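Local coordinates for Ras GTPase-activating-like protein IQGAP2 (Homo sapiens, PDB 4EZA) that probably binds phosphoinositides through an atypical domain with a pseudo C2 fold, within a Ras GTPase-activating-like signalling protein, at residues 21-30 against 43-54; 78-87 against 104-112. All blocks are in the same frame, centred on the assembly; numbering follows the deposited sequence.

Contact 1. Residues 21-30 against 43-54; sequences PVKYTAAKLH and TNQFKNVTFDII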
loop_
_atom_site.group_PDB
_atom_site.type_symbol
_atom_site.label_atom_id
_atom_site.label_comp_id
_atom_site.label_asym_id
_atom_site.label_seq_id
_atom_site.Cartn_x
_atom_site.Cartn_y
_atom_site.Cartn_z
ATOM N N PRO A 21 -11.397 7.439 -5.020
ATOM C CA PRO A 21 -10.224 6.930 -4.314
ATOM C C PRO A 21 -10.072 7.491 -2.907
ATOM O O PRO A 21 -10.499 8.615 -2.616
ATOM C CB PRO A 21 -9.043 7.391 -5.193
ATOM C CG PRO A 21 -9.609 8.387 -6.137
ATOM C CD PRO A 21 -11.025 7.956 -6.348
ATOM N N VAL A 22 -9.485 6.678 -2.046
ATOM C CA VAL A 22 -9.029 7.112 -0.746
ATOM C C VAL A 22 -7.516 7.288 -0.870
ATOM O O VAL A 22 -6.823 6.398 -1.371
ATOM C CB VAL A 22 -9.356 6.061 0.322
ATOM C CG1 VAL A 22 -9.026 6.594 1.707
ATOM C CG2 VAL A 22 -10.835 5.663 0.231
ATOM N N LYS A 23 -7.013 8.435 -0.429
ATOM C CA LYS A 23 -5.590 8.776 -0.579
ATOM C C LYS A 23 -4.872 8.809 0.760
ATOM O O LYS A 23 -5.419 9.304 1.753
ATOM C CB LYS A 23 -5.427 10.141 -1.271
ATOM C CG LYS A 23 -6.148 10.250 -2.610
ATOM C CD LYS A 23 -5.978 11.634 -3.236
ATOM C CE LYS A 23 -7.124 11.934 -4.198
ATOM N NZ LYS A 23 -7.066 13.323 -4.759
ATOM N N TYR A 24 -3.638 8.294 0.775
ATOM C CA TYR A 24 -2.754 8.371 1.944
ATOM C C TYR A 24 -1.372 8.786 1.498
ATOM O O TYR A 24 -0.887 8.306 0.488
ATOM C CB TYR A 24 -2.645 7.013 2.653
ATOM C CG TYR A 24 -3.962 6.441 3.110
ATOM C CD1 TYR A 24 -4.478 6.778 4.364
ATOM C CD2 TYR A 24 -4.693 5.592 2.291
ATOM C CE1 TYR A 24 -5.687 6.267 4.798
ATOM C CE2 TYR A 24 -5.934 5.075 2.718
ATOM C CZ TYR A 24 -6.404 5.419 3.968
ATOM O OH TYR A 24 -7.609 4.928 4.418
ATOM N N THR A 25 -0.720 9.658 2.248
ATOM C CA THR A 25 0.702 9.901 1.986
ATOM C C THR A 25 1.524 8.761 2.564
ATOM O O THR A 25 1.086 8.052 3.512
ATOM C CB THR A 25 1.241 11.210 2.596
ATOM O OG1 THR A 25 1.214 11.108 4.024
ATOM C CG2 THR A 25 0.422 12.417 2.126
ATOM N N ALA A 26 2.729 8.585 2.020
ATOM C CA ALA A 26 3.645 7.591 2.571
ATOM C C ALA A 26 4.006 7.944 4.005
ATOM O O ALA A 26 4.174 7.050 4.847
ATOM C CB ALA A 26 4.868 7.485 1.712
ATOM N N ALA A 27 4.119 9.240 4.294
ATOM C CA ALA A 27 4.412 9.659 5.662
ATOM C C ALA A 27 3.345 9.168 6.653
ATOM O O ALA A 27 3.669 8.630 7.721
ATOM C CB ALA A 27 4.579 11.168 5.729
ATOM N N LYS A 28 2.069 9.323 6.301
ATOM C CA LYS A 28 0.975 8.857 7.145
ATOM C C LYS A 28 0.987 7.327 7.293
ATOM O O LYS A 28 0.850 6.806 8.425
ATOM C CB LYS A 28 -0.369 9.366 6.592
ATOM C CG LYS A 28 -1.597 8.814 7.254
ATOM C CD LYS A 28 -1.699 9.216 8.717
ATOM C CE LYS A 28 -2.101 10.652 8.892
ATOM N NZ LYS A 28 -2.451 10.888 10.314
ATOM N N LEU A 29 1.200 6.618 6.186
ATOM C CA LEU A 29 1.252 5.163 6.272
ATOM C C LEU A 29 2.431 4.675 7.134
ATOM O O LEU A 29 2.330 3.660 7.812
ATOM C CB LEU A 29 1.300 4.531 4.871
ATOM C CG LEU A 29 0.032 4.748 4.042
ATOM C CD1 LEU A 29 0.169 3.855 2.843
ATOM C CD2 LEU A 29 -1.236 4.420 4.818
ATOM N N HIS A 30 3.555 5.390 7.076
ATOM C CA HIS A 30 4.752 5.062 7.855
ATOM C C HIS A 30 4.454 5.279 9.350
ATOM O O HIS A 30 4.724 4.406 10.163
ATOM C CB HIS A 30 5.862 5.976 7.347
ATOM C CG HIS A 30 7.252 5.652 7.816
ATOM N ND1 HIS A 30 7.782 4.379 7.886
ATOM C CD2 HIS A 30 8.266 6.493 8.123
ATOM C CE1 HIS A 30 9.049 4.453 8.268
ATOM N NE2 HIS A 30 9.359 5.722 8.429
ATOM N N THR A 43 13.558 9.522 4.215
ATOM C CA THR A 43 12.335 9.499 5.006
ATOM C C THR A 43 11.627 10.846 5.051
ATOM O O THR A 43 10.398 10.898 4.990
ATOM C CB THR A 43 12.637 8.993 6.412
ATOM O OG1 THR A 43 13.217 7.695 6.294
ATOM C CG2 THR A 43 11.370 8.893 7.204
ATOM N N ASN A 44 12.399 11.938 5.124
ATOM C CA ASN A 44 11.809 13.267 5.128
ATOM C C ASN A 44 11.108 13.635 3.814
ATOM O O ASN A 44 10.464 14.685 3.719
ATOM C CB ASN A 44 12.824 14.352 5.577
ATOM C CG ASN A 44 13.911 14.642 4.541
ATOM O OD1 ASN A 44 14.089 13.923 3.556
ATOM N ND2 ASN A 44 14.671 15.703 4.788
ATOM N N GLN A 45 11.220 12.759 2.818
ATOM C CA GLN A 45 10.579 12.963 1.514
ATOM C C GLN A 45 9.299 12.131 1.343
ATOM O O GLN A 45 8.654 12.165 0.287
ATOM C CB GLN A 45 11.577 12.690 0.376
ATOM C CG GLN A 45 12.763 13.671 0.338
ATOM C CD GLN A 45 12.357 15.089 -0.051
ATOM O OE1 GLN A 45 11.707 15.306 -1.071
ATOM N NE2 GLN A 45 12.744 16.067 0.774
ATOM N N PHE A 46 8.919 11.403 2.394
ATOM C CA PHE A 46 7.756 10.522 2.315
ATOM C C PHE A 46 6.437 11.260 2.058
ATOM O O PHE A 46 5.509 10.679 1.509
ATOM C CB PHE A 46 7.639 9.662 3.582
ATOM C CG PHE A 46 8.544 8.450 3.603
ATOM C CD1 PHE A 46 9.630 8.311 2.739
ATOM C CD2 PHE A 46 8.306 7.444 4.538
ATOM C CE1 PHE A 46 10.452 7.190 2.790
ATOM C CE2 PHE A 46 9.116 6.332 4.604
ATOM C CZ PHE A 46 10.204 6.206 3.740
ATOM N N LYS A 47 6.355 12.531 2.456
ATOM C CA LYS A 47 5.171 13.367 2.173
ATOM C C LYS A 47 4.907 13.524 0.673
ATOM O O LYS A 47 3.774 13.813 0.264
ATOM C CB LYS A 47 5.328 14.753 2.816
ATOM C CG LYS A 47 6.494 15.552 2.256
ATOM C CD LYS A 47 6.657 16.902 2.911
ATOM C CE LYS A 47 7.921 17.584 2.374
ATOM N NZ LYS A 47 8.276 18.828 3.129
ATOM N N ASN A 48 5.943 13.312 -0.143
ATOM C CA ASN A 48 5.857 13.504 -1.598
ATOM C C ASN A 48 5.378 12.287 -2.376
ATOM O O ASN A 48 5.172 12.343 -3.603
ATOM C CB ASN A 48 7.206 13.980 -2.121
ATOM C CG ASN A 48 7.522 15.388 -1.665
ATOM O OD1 ASN A 48 6.608 16.181 -1.429
ATOM N ND2 ASN A 48 8.806 15.715 -1.550
ATOM N N VAL A 49 5.222 11.175 -1.670
ATOM C CA VAL A 49 4.626 9.967 -2.227
ATOM C C VAL A 49 3.230 9.802 -1.673
ATOM O O VAL A 49 3.010 9.936 -0.458
ATOM C CB VAL A 49 5.482 8.713 -1.906
ATOM C CG1 VAL A 49 4.739 7.444 -2.249
ATOM C CG2 VAL A 49 6.814 8.795 -2.651
ATOM N N THR A 50 2.284 9.499 -2.559
ATOM C CA THR A 50 0.904 9.242 -2.142
ATOM C C THR A 50 0.465 7.918 -2.736
ATOM O O THR A 50 0.961 7.488 -3.782
ATOM C CB THR A 50 -0.047 10.395 -2.557
ATOM O OG1 THR A 50 0.261 11.558 -1.786
ATOM C CG2 THR A 50 -1.512 10.047 -2.328
ATOM N N PHE A 51 -0.435 7.248 -2.030
ATOM C CA PHE A 51 -1.056 6.024 -2.520
ATOM C C PHE A 51 -2.549 6.230 -2.603
ATOM O O PHE A 51 -3.150 6.672 -1.633
ATOM C CB PHE A 51 -0.740 4.853 -1.600
ATOM C CG PHE A 51 0.714 4.595 -1.468
ATOM C CD1 PHE A 51 1.393 3.868 -2.449
ATOM C CD2 PHE A 51 1.429 5.096 -0.378
ATOM C CE1 PHE A 51 2.770 3.667 -2.352
ATOM C CE2 PHE A 51 2.786 4.888 -0.276
ATOM C CZ PHE A 51 3.459 4.177 -1.252
ATOM N N ASP A 52 -3.114 5.977 -3.779
ATOM C CA ASP A 52 -4.560 6.060 -4.010
ATOM C C ASP A 52 -5.095 4.644 -3.972
ATOM O O ASP A 52 -4.562 3.774 -4.674
ATOM C CB ASP A 52 -4.896 6.646 -5.398
ATOM C CG ASP A 52 -4.585 8.136 -5.522
ATOM O OD1 ASP A 52 -4.153 8.773 -4.532
ATOM O OD2 ASP A 52 -4.787 8.678 -6.639
ATOM N N ILE A 53 -6.134 4.411 -3.172
ATOM C CA ILE A 53 -6.754 3.093 -3.085
ATOM C C ILE A 53 -8.126 3.152 -3.707
ATOM O O ILE A 53 -8.973 3.911 -3.253
ATOM C CB ILE A 53 -6.940 2.621 -1.638
ATOM C CG1 ILE A 53 -5.670 2.804 -0.796
ATOM C CG2 ILE A 53 -7.490 1.186 -1.618
ATOM C CD1 ILE A 53 -4.477 2.032 -1.214
ATOM N N ILE A 54 -8.351 2.338 -4.729
ATOM C CA ILE A 54 -9.620 2.364 -5.453
ATOM C C ILE A 54 -10.248 0.970 -5.478
ATOM O O ILE A 54 -9.577 -0.017 -5.800
ATOM C CB ILE A 54 -9.429 2.902 -6.893
ATOM C CG1 ILE A 54 -8.233 3.870 -6.956
ATOM C CG2 ILE A 54 -10.704 3.587 -7.376
ATOM C CD1 ILE A 54 -7.401 3.796 -8.239
#
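His30 turns a ring face to the edge of Phe46. Phe46 CE2 stands 3.6 Å above the centre of the His30 imidazole, and the two planes meet at 64°, an edge-to-face pair. The His30 side chain leaves with CG anti to its backbone N (chi1 -169°), which carries the ring over to Phe46. On the same helix turn Ala26 CB touches Phe46 CB at 4.0 Å and Phe51 CE2 at 3.9 Å. Leu29 brings one methyl, CD1, to 3.7 Å from Phe51 CD2. Farther along the strands, Ile53 CG1 meets the edge of the Tyr24 ring at CE2. Val22, Tyr24, Phe51 and Ile53 point to one face of the antiparallel pair. On the other face Lys23 and Asp52 run side by side. The Lys23 methylenes pass Asp52 OD1, but Lys23 NZ stays 5.4 Å from Asp52 OD1. Asp52 OD2 makes its salt bridge with Lys67, while the buried OD1 has no polar partner in the model. Backbone bonds join Val22 to Ile53 and Tyr24 to Phe51, each in both directions. Ala26 N adds a bond of 2.8 Å to Val49 O where the strand gives way to helix. Thr25 is the N-cap there, its OG1 accepting from Lys28 N. Strand 22-25 forms an outer edge of the four-stranded sheet, and strand 61-68 flanks 49-55. Helix 104-112 covers the Tyr24 face, while strand 35-38 meets Ala26, Leu29 and Phe46.

Contact 2. Residues 78-87 against 104-112; sequences LNIQDLLQMQ and VNLLIYLLN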
loop_
_atom_site.group_PDB
_atom_site.type_symbol
_atom_site.label_atom_id
_atom_site.label_comp_id
_atom_site.label_asym_id
_atom_site.label_seq_id
_atom_site.Cartn_x
_atom_site.Cartn_y
_atom_site.Cartn_z
ATOM N N LEU A 78 -4.473 -5.868 -5.765
ATOM C CA LEU A 78 -4.362 -6.754 -4.613
ATOM C C LEU A 78 -5.666 -7.473 -4.348
ATOM O O LEU A 78 -6.732 -6.851 -4.283
ATOM C CB LEU A 78 -3.941 -5.970 -3.359
ATOM C CG LEU A 78 -2.646 -5.164 -3.495
ATOM C CD1 LEU A 78 -2.460 -4.363 -2.233
ATOM C CD2 LEU A 78 -1.420 -6.096 -3.738
ATOM N N ASN A 79 -5.554 -8.774 -4.146
ATOM C CA ASN A 79 -6.672 -9.658 -3.921
ATOM C C ASN A 79 -6.730 -9.987 -2.436
ATOM O O ASN A 79 -5.779 -10.505 -1.864
ATOM C CB ASN A 79 -6.420 -10.921 -4.770
ATOM C CG ASN A 79 -7.504 -11.971 -4.650
ATOM O OD1 ASN A 79 -8.082 -12.189 -3.588
ATOM N ND2 ASN A 79 -7.772 -12.652 -5.753
ATOM N N ILE A 80 -7.864 -9.697 -1.805
ATOM C CA ILE A 80 -8.025 -9.958 -0.366
ATOM C C ILE A 80 -7.764 -11.411 0.043
ATOM O O ILE A 80 -7.214 -11.655 1.135
ATOM C CB ILE A 80 -9.444 -9.508 0.113
ATOM C CG1 ILE A 80 -9.565 -9.476 1.654
ATOM C CG2 ILE A 80 -10.577 -10.383 -0.526
ATOM C CD1 ILE A 80 -8.544 -8.678 2.349
ATOM N N GLN A 81 -8.132 -12.363 -0.816
ATOM C CA GLN A 81 -7.914 -13.788 -0.502
ATOM C C GLN A 81 -6.418 -14.071 -0.466
ATOM O O GLN A 81 -5.949 -14.844 0.378
ATOM C CB GLN A 81 -8.579 -14.714 -1.512
ATOM C CG GLN A 81 -10.087 -14.698 -1.553
ATOM C CD GLN A 81 -10.619 -15.973 -2.154
ATOM O OE1 GLN A 81 -10.387 -16.272 -3.335
ATOM N NE2 GLN A 81 -11.328 -16.758 -1.337
ATOM N N ASP A 82 -5.664 -13.440 -1.367
ATOM C CA ASP A 82 -4.205 -13.655 -1.388
ATOM C C ASP A 82 -3.559 -13.074 -0.140
ATOM O O ASP A 82 -2.681 -13.695 0.481
ATOM C CB ASP A 82 -3.562 -13.016 -2.616
ATOM C CG ASP A 82 -3.899 -13.724 -3.905
ATOM O OD1 ASP A 82 -4.256 -14.922 -3.883
ATOM O OD2 ASP A 82 -3.799 -13.060 -4.953
ATOM N N LEU A 83 -3.999 -11.882 0.240
ATOM C CA LEU A 83 -3.473 -11.248 1.445
ATOM C C LEU A 83 -3.799 -12.049 2.690
ATOM O O LEU A 83 -2.949 -12.219 3.559
ATOM C CB LEU A 83 -4.031 -9.835 1.580
ATOM C CG LEU A 83 -3.594 -8.855 0.479
ATOM C CD1 LEU A 83 -4.230 -7.483 0.764
ATOM C CD2 LEU A 83 -2.075 -8.730 0.320
ATOM N N LEU A 84 -5.021 -12.572 2.762
ATOM C CA LEU A 84 -5.360 -13.422 3.904
ATOM C C LEU A 84 -4.525 -14.698 3.956
ATOM O O LEU A 84 -4.140 -15.156 5.034
ATOM C CB LEU A 84 -6.844 -13.757 3.930
ATOM C CG LEU A 84 -7.735 -12.594 4.345
ATOM C CD1 LEU A 84 -9.171 -12.962 4.024
ATOM C CD2 LEU A 84 -7.578 -12.314 5.824
ATOM N N GLN A 85 -4.238 -15.264 2.787
ATOM C CA GLN A 85 -3.411 -16.456 2.720
ATOM C C GLN A 85 -2.018 -16.148 3.259
ATOM O O GLN A 85 -1.473 -16.933 4.048
ATOM C CB GLN A 85 -3.332 -16.994 1.298
ATOM C CG GLN A 85 -2.594 -18.307 1.262
ATOM C CD GLN A 85 -2.249 -18.751 -0.119
ATOM O OE1 GLN A 85 -3.083 -18.709 -1.025
ATOM N NE2 GLN A 85 -1.004 -19.206 -0.297
ATOM N N MET A 86 -1.464 -15.003 2.859
ATOM C CA MET A 86 -0.161 -14.573 3.380
ATOM C C MET A 86 -0.199 -14.521 4.895
ATOM O O MET A 86 0.713 -15.030 5.561
ATOM C CB MET A 86 0.195 -13.189 2.856
ATOM C CG MET A 86 0.516 -13.198 1.405
ATOM S SD MET A 86 0.964 -11.533 0.884
ATOM C CE MET A 86 0.860 -11.774 -0.881
ATOM N N GLN A 87 -1.257 -13.912 5.434
ATOM C CA GLN A 87 -1.428 -13.770 6.882
ATOM C C GLN A 87 -1.454 -15.138 7.561
ATOM O O GLN A 87 -0.753 -15.359 8.549
ATOM C CB GLN A 87 -2.697 -12.970 7.174
ATOM C CG GLN A 87 -3.082 -12.948 8.647
ATOM C CD GLN A 87 -4.470 -12.404 8.867
ATOM O OE1 GLN A 87 -5.425 -13.167 9.069
ATOM N NE2 GLN A 87 -4.601 -11.091 8.826
ATOM N N VAL A 104 1.516 -6.638 6.031
ATOM C CA VAL A 104 0.335 -7.345 5.508
ATOM C C VAL A 104 -0.908 -7.130 6.366
ATOM O O VAL A 104 -1.964 -6.712 5.853
ATOM C CB VAL A 104 0.632 -8.862 5.304
ATOM C CG1 VAL A 104 -0.648 -9.629 4.952
ATOM C CG2 VAL A 104 1.678 -9.057 4.219
ATOM N N ASN A 105 -0.789 -7.374 7.669
ATOM C CA ASN A 105 -1.948 -7.242 8.548
ATOM C C ASN A 105 -2.534 -5.852 8.508
ATOM O O ASN A 105 -3.752 -5.695 8.412
ATOM C CB ASN A 105 -1.629 -7.664 9.985
ATOM C CG ASN A 105 -1.588 -9.185 10.145
ATOM O OD1 ASN A 105 -1.857 -9.947 9.197
ATOM N ND2 ASN A 105 -1.265 -9.633 11.350
ATOM N N LEU A 106 -1.671 -4.843 8.581
ATOM C CA LEU A 106 -2.160 -3.473 8.600
ATOM C C LEU A 106 -2.648 -3.016 7.230
ATOM O O LEU A 106 -3.557 -2.186 7.157
ATOM C CB LEU A 106 -1.107 -2.522 9.172
ATOM C CG LEU A 106 -0.766 -2.847 10.627
ATOM C CD1 LEU A 106 0.334 -1.896 11.057
ATOM C CD2 LEU A 106 -1.970 -2.691 11.558
ATOM N N LEU A 107 -2.076 -3.583 6.164
ATOM C CA LEU A 107 -2.583 -3.333 4.818
ATOM C C LEU A 107 -4.000 -3.892 4.665
ATOM O O LEU A 107 -4.862 -3.221 4.120
ATOM C CB LEU A 107 -1.643 -3.909 3.773
ATOM C CG LEU A 107 -2.099 -3.683 2.333
ATOM C CD1 LEU A 107 -2.110 -2.211 1.974
ATOM C CD2 LEU A 107 -1.184 -4.515 1.451
ATOM N N ILE A 108 -4.246 -5.105 5.165
ATOM C CA ILE A 108 -5.586 -5.696 5.096
ATOM C C ILE A 108 -6.590 -4.756 5.768
ATOM O O ILE A 108 -7.657 -4.451 5.199
ATOM C CB ILE A 108 -5.600 -7.094 5.718
ATOM C CG1 ILE A 108 -4.803 -8.073 4.855
ATOM C CG2 ILE A 108 -7.051 -7.598 5.853
ATOM C CD1 ILE A 108 -4.466 -9.361 5.558
ATOM N N TYR A 109 -6.232 -4.259 6.951
ATOM C CA TYR A 109 -7.115 -3.344 7.689
ATOM C C TYR A 109 -7.327 -2.038 6.919
ATOM O O TYR A 109 -8.453 -1.534 6.844
ATOM C CB TYR A 109 -6.543 -3.072 9.092
ATOM C CG TYR A 109 -7.273 -2.001 9.909
ATOM C CD1 TYR A 109 -8.364 -2.341 10.703
ATOM C CD2 TYR A 109 -6.873 -0.654 9.882
ATOM C CE1 TYR A 109 -9.051 -1.381 11.454
ATOM C CE2 TYR A 109 -7.560 0.311 10.625
ATOM C CZ TYR A 109 -8.641 -0.062 11.408
ATOM O OH TYR A 109 -9.331 0.877 12.154
ATOM N N LEU A 110 -6.248 -1.476 6.381
ATOM C CA LEU A 110 -6.339 -0.249 5.596
ATOM C C LEU A 110 -7.321 -0.410 4.427
ATOM O O LEU A 110 -8.142 0.483 4.160
ATOM C CB LEU A 110 -4.964 0.154 5.082
ATOM C CG LEU A 110 -4.873 1.533 4.440
ATOM C CD1 LEU A 110 -4.828 2.566 5.517
ATOM C CD2 LEU A 110 -3.653 1.629 3.569
ATOM N N LEU A 111 -7.235 -1.543 3.731
ATOM C CA LEU A 111 -8.066 -1.780 2.540
ATOM C C LEU A 111 -9.520 -1.978 2.928
ATOM O O LEU A 111 -10.414 -1.641 2.143
ATOM C CB LEU A 111 -7.556 -2.988 1.755
ATOM C CG LEU A 111 -6.184 -2.808 1.102
ATOM C CD1 LEU A 111 -5.733 -4.091 0.492
ATOM C CD2 LEU A 111 -6.198 -1.691 0.061
ATOM N N ASN A 112 -9.758 -2.477 4.143
ATOM C CA ASN A 112 -11.084 -2.967 4.559
ATOM C C ASN A 112 -11.860 -2.222 5.661
ATOM O O ASN A 112 -13.049 -2.493 5.861
ATOM C CB ASN A 112 -10.964 -4.431 4.958
ATOM C CG ASN A 112 -10.667 -5.314 3.776
ATOM O OD1 ASN A 112 -11.563 -5.672 3.026
ATOM N ND2 ASN A 112 -9.403 -5.625 3.571
#
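An antiparallel helix pair, 80-87 against 104-112, forms this contact, with the end of strand 71-79 joining in through Leu78. The knob is Ile108, which sits in a hole made by Ile80, Leu83, Leu84 and Gln87. Ile108 CG1 lies 3.8 Å from Leu83 CB, and the two side chains lie alongside, running in opposite senses. Ile108 CG2 meets Ile80 CD1 at 4.0 Å. Ile108 CD1 reaches the end of Gln87, 3.7 Å from Gln87 NE2. Leu83 crosses Leu111 at about a right angle, and Leu83 CD1 is 3.7 Å from Leu111 CD1. The helix axes run antiparallel but inclined, at 150°, and come within 9.8 Å. This single knob-into-hole lies in the helical part of the pseudo C2 domain, beside its four-stranded sheet. At one end Gln87 NE2 donates to Asn105 OD1 at 3.0 Å. The amide planes are 85° apart, and the donor stands above the Asn105 carbonyl plane, 58° out of it. The Gln87 chain is extended, and this carries its amide across to Asn105. At the other end Asn112 turns back on its own helix, ND2 donating to Ile108 O, and Asn112 ND2 lies 3.4 Å from Ile80 CD1. Leu78 CD1 touches Leu107 CD2, and the Leu78 side chain also packs on Val64 of strand 61-68. Met94 of strand 93-97 meets Leu83, Met86 and Val104.

From the N terminus, strand 22-25 leads into helix 26-32 and strand 35-38. Contact 1 then closes this first loop when the chain returns along 43-54. Strands 61-68 and 71-79 complete the four-stranded sheet, and 71-79 runs directly into helix 80-88. Contact 2 closes a second loop when helix 104-112 comes back after strands 93-97 and 100-103. The two loops follow in series; they neither nest nor cross. Contact 1 reaches one outer strand of the sheet and contact 2 the other. Their centres are about 18 Å apart, yet they touch: Leu110 packs on Tyr24 and Leu29, and Leu111 on Ile53. Helix 104-112, part of contact 2, thereby ties it to contact 1.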